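Local coordinates for protein RTX toxin RtxA (Vibrio vulnificus MO6-24/O, PDB 6IMP) that forms an alpha/beta hydrolase-fold domain of a secreted bacterial toxin and probably acts as a hydrolase effector, at residues F104-G109 and A132-G137. Numbering follows the deposited sequence.
Sequences FLHGSG and AVNLRG
H106 and N134 lie abreast, their CA atoms 7.2 Å apart, just where the parallel strands 101-105 and 129-133 give way to loops. The two chains are already drawing apart here: a water takes a hydrogen bond from V133 N and gives one to F104 O, 3.0 Å away, filling in between the backbones. Beyond it, a side chain takes over the work of the strand ladder. With CG set between its own backbone N and carbonyl carbon (chi1 78°), H106 sends its imidazole across to the other loop, where NE2 accepts a nearly straight hydrogen bond from L135 N (3.2 Å, 163°). L135 N lies close to the ring plane, so it meets the nitrogen edge-on, and V133 O comes up to the same rim, 3.7 Å from CD2. At the other nitrogen, ND1 donates to G107 O in a hydrogen bond that is modelled rather short; together the two bonds would help to set the rotation of the ring. L135 then folds back over one face, its CD1 making a CH-pi contact 3.8 Å from the ring centroid, while its CD2 reaches L105 CD2 at 4.3 Å. N134 lies against the ring with its CA, 3.8 Å from H106 NE2, while its side-chain amide turns to other partners: OD1 accepts from A112 N, and ND2 donates to E113 OE1 and T80 O. The HGSG and NLRG sequences resemble the paired loops of many alpha/beta hydrolases, in which the His-Gly turn borders the oxyanion hole; a similar part here is plausible. Within the beta-alpha-beta unit, helix 112-124 packs on F104 and H106, Q115 OE1 accepting a hydrogen bond from G107 N. Helices 147-164 and 180-192 cover L105 and L135, Y138 meets H106 edge-to-face, and strands 172-177 and 78-84 continue the sheet.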
loop_
_atom_site.group_PDB
_atom_site.type_symbol
_atom_site.label_atom_id
_atom_site.label_comp_id
_atom_site.label_asym_id
_atom_site.label_seq_id
_atom_site.Cartn_x
_atom_site.Cartn_y
_atom_site.Cartn_z
ATOM N N PHE A 104 5.468 -2.924 2.870
ATOM C CA PHE A 104 4.042 -2.685 3.082
ATOM C C PHE A 104 3.607 -1.355 2.488
ATOM O O PHE A 104 4.120 -0.288 2.875
ATOM C CB PHE A 104 3.682 -2.697 4.579
ATOM C CG PHE A 104 2.197 -2.569 4.840
ATOM C CD1 PHE A 104 1.305 -3.490 4.301
ATOM C CD2 PHE A 104 1.690 -1.502 5.561
ATOM C CE1 PHE A 104 -0.056 -3.361 4.496
ATOM C CE2 PHE A 104 0.324 -1.371 5.768
ATOM C CZ PHE A 104 -0.550 -2.300 5.234
ATOM N N LEU A 105 2.625 -1.399 1.599
ATOM C CA LEU A 105 2.004 -0.152 1.138
ATOM C C LEU A 105 0.611 -0.016 1.703
ATOM O O LEU A 105 -0.299 -0.703 1.273
ATOM C CB LEU A 105 1.974 -0.063 -0.388
ATOM C CG LEU A 105 3.346 0.192 -1.042
ATOM C CD1 LEU A 105 3.301 -0.193 -2.516
ATOM C CD2 LEU A 105 3.811 1.633 -0.889
ATOM N N HIS A 106 0.449 0.879 2.672
ATOM C CA HIS A 106 -0.873 1.147 3.218
ATOM C C HIS A 106 -1.811 1.672 2.151
ATOM O O HIS A 106 -1.389 2.020 1.060
ATOM C CB HIS A 106 -0.793 2.147 4.352
ATOM C CG HIS A 106 -0.637 3.562 3.903
ATOM N ND1 HIS A 106 -1.713 4.353 3.567
ATOM C CD2 HIS A 106 0.456 4.356 3.818
ATOM C CE1 HIS A 106 -1.286 5.570 3.274
ATOM N NE2 HIS A 106 0.026 5.599 3.421
ATOM N N GLY A 107 -3.091 1.706 2.484
ATOM C CA GLY A 107 -4.113 2.244 1.599
ATOM C C GLY A 107 -4.778 3.463 2.209
ATOM O O GLY A 107 -4.155 4.215 2.960
ATOM N N SER A 108 -6.063 3.623 1.906
ATOM C CA SER A 108 -6.783 4.878 2.113
ATOM C C SER A 108 -7.396 4.979 3.496
ATOM O O SER A 108 -7.786 3.977 4.080
ATOM C CB SER A 108 -7.907 4.990 1.086
ATOM O OG SER A 108 -8.497 6.275 1.130
ATOM N N GLY A 109 -7.523 6.205 3.990
ATOM C CA GLY A 109 -8.449 6.507 5.083
ATOM C C GLY A 109 -7.872 6.579 6.487
ATOM O O GLY A 109 -8.588 6.934 7.428
ATOM N N ALA A 132 7.224 -0.049 6.818
ATOM C CA ALA A 132 5.887 0.529 6.958
ATOM C C ALA A 132 5.926 2.050 7.029
ATOM O O ALA A 132 5.991 2.636 8.123
ATOM C CB ALA A 132 5.201 -0.035 8.185
ATOM N N VAL A 133 5.823 2.668 5.854
ATOM C CA VAL A 133 6.016 4.110 5.677
ATOM C C VAL A 133 4.773 4.759 5.072
ATOM O O VAL A 133 4.190 4.247 4.108
ATOM C CB VAL A 133 7.224 4.380 4.770
ATOM C CG1 VAL A 133 7.385 5.864 4.488
ATOM C CG2 VAL A 133 8.474 3.827 5.424
ATOM N N ASN A 134 4.364 5.877 5.666
ATOM C CA ASN A 134 3.273 6.691 5.130
ATOM C C ASN A 134 3.624 7.304 3.773
ATOM O O ASN A 134 4.661 7.937 3.605
ATOM C CB ASN A 134 2.941 7.837 6.084
ATOM C CG ASN A 134 2.130 7.397 7.271
ATOM O OD1 ASN A 134 1.007 6.920 7.133
ATOM N ND2 ASN A 134 2.677 7.592 8.453
ATOM N N LEU A 135 2.698 7.183 2.840
ATOM C CA LEU A 135 2.704 7.983 1.624
ATOM C C LEU A 135 2.492 9.447 1.979
ATOM O O LEU A 135 1.991 9.760 3.068
ATOM C CB LEU A 135 1.578 7.524 0.716
ATOM C CG LEU A 135 1.619 6.030 0.408
ATOM C CD1 LEU A 135 0.259 5.528 -0.040
ATOM C CD2 LEU A 135 2.685 5.762 -0.642
ATOM N N ARG A 136 2.843 10.347 1.066
ATOM C CA ARG A 136 2.607 11.774 1.300
ATOM C C ARG A 136 1.170 12.048 1.764
ATOM O O ARG A 136 0.214 11.535 1.183
ATOM C CB ARG A 136 2.881 12.589 0.046
ATOM C CG ARG A 136 1.864 12.383 -1.056
ATOM C CD ARG A 136 2.283 13.124 -2.295
ATOM N NE ARG A 136 3.473 12.537 -2.894
ATOM C CZ ARG A 136 4.136 13.079 -3.907
ATOM N NH1 ARG A 136 5.213 12.476 -4.389
ATOM N NH2 ARG A 136 3.700 14.206 -4.465
ATOM N N GLY A 137 1.039 12.851 2.815
ATOM C CA GLY A 137 -0.269 13.317 3.291
ATOM C C GLY A 137 -0.883 12.405 4.333
ATOM O O GLY A 137 -1.959 12.696 4.870
HETATM O O HOH W 1 6.435 1.476 3.593
#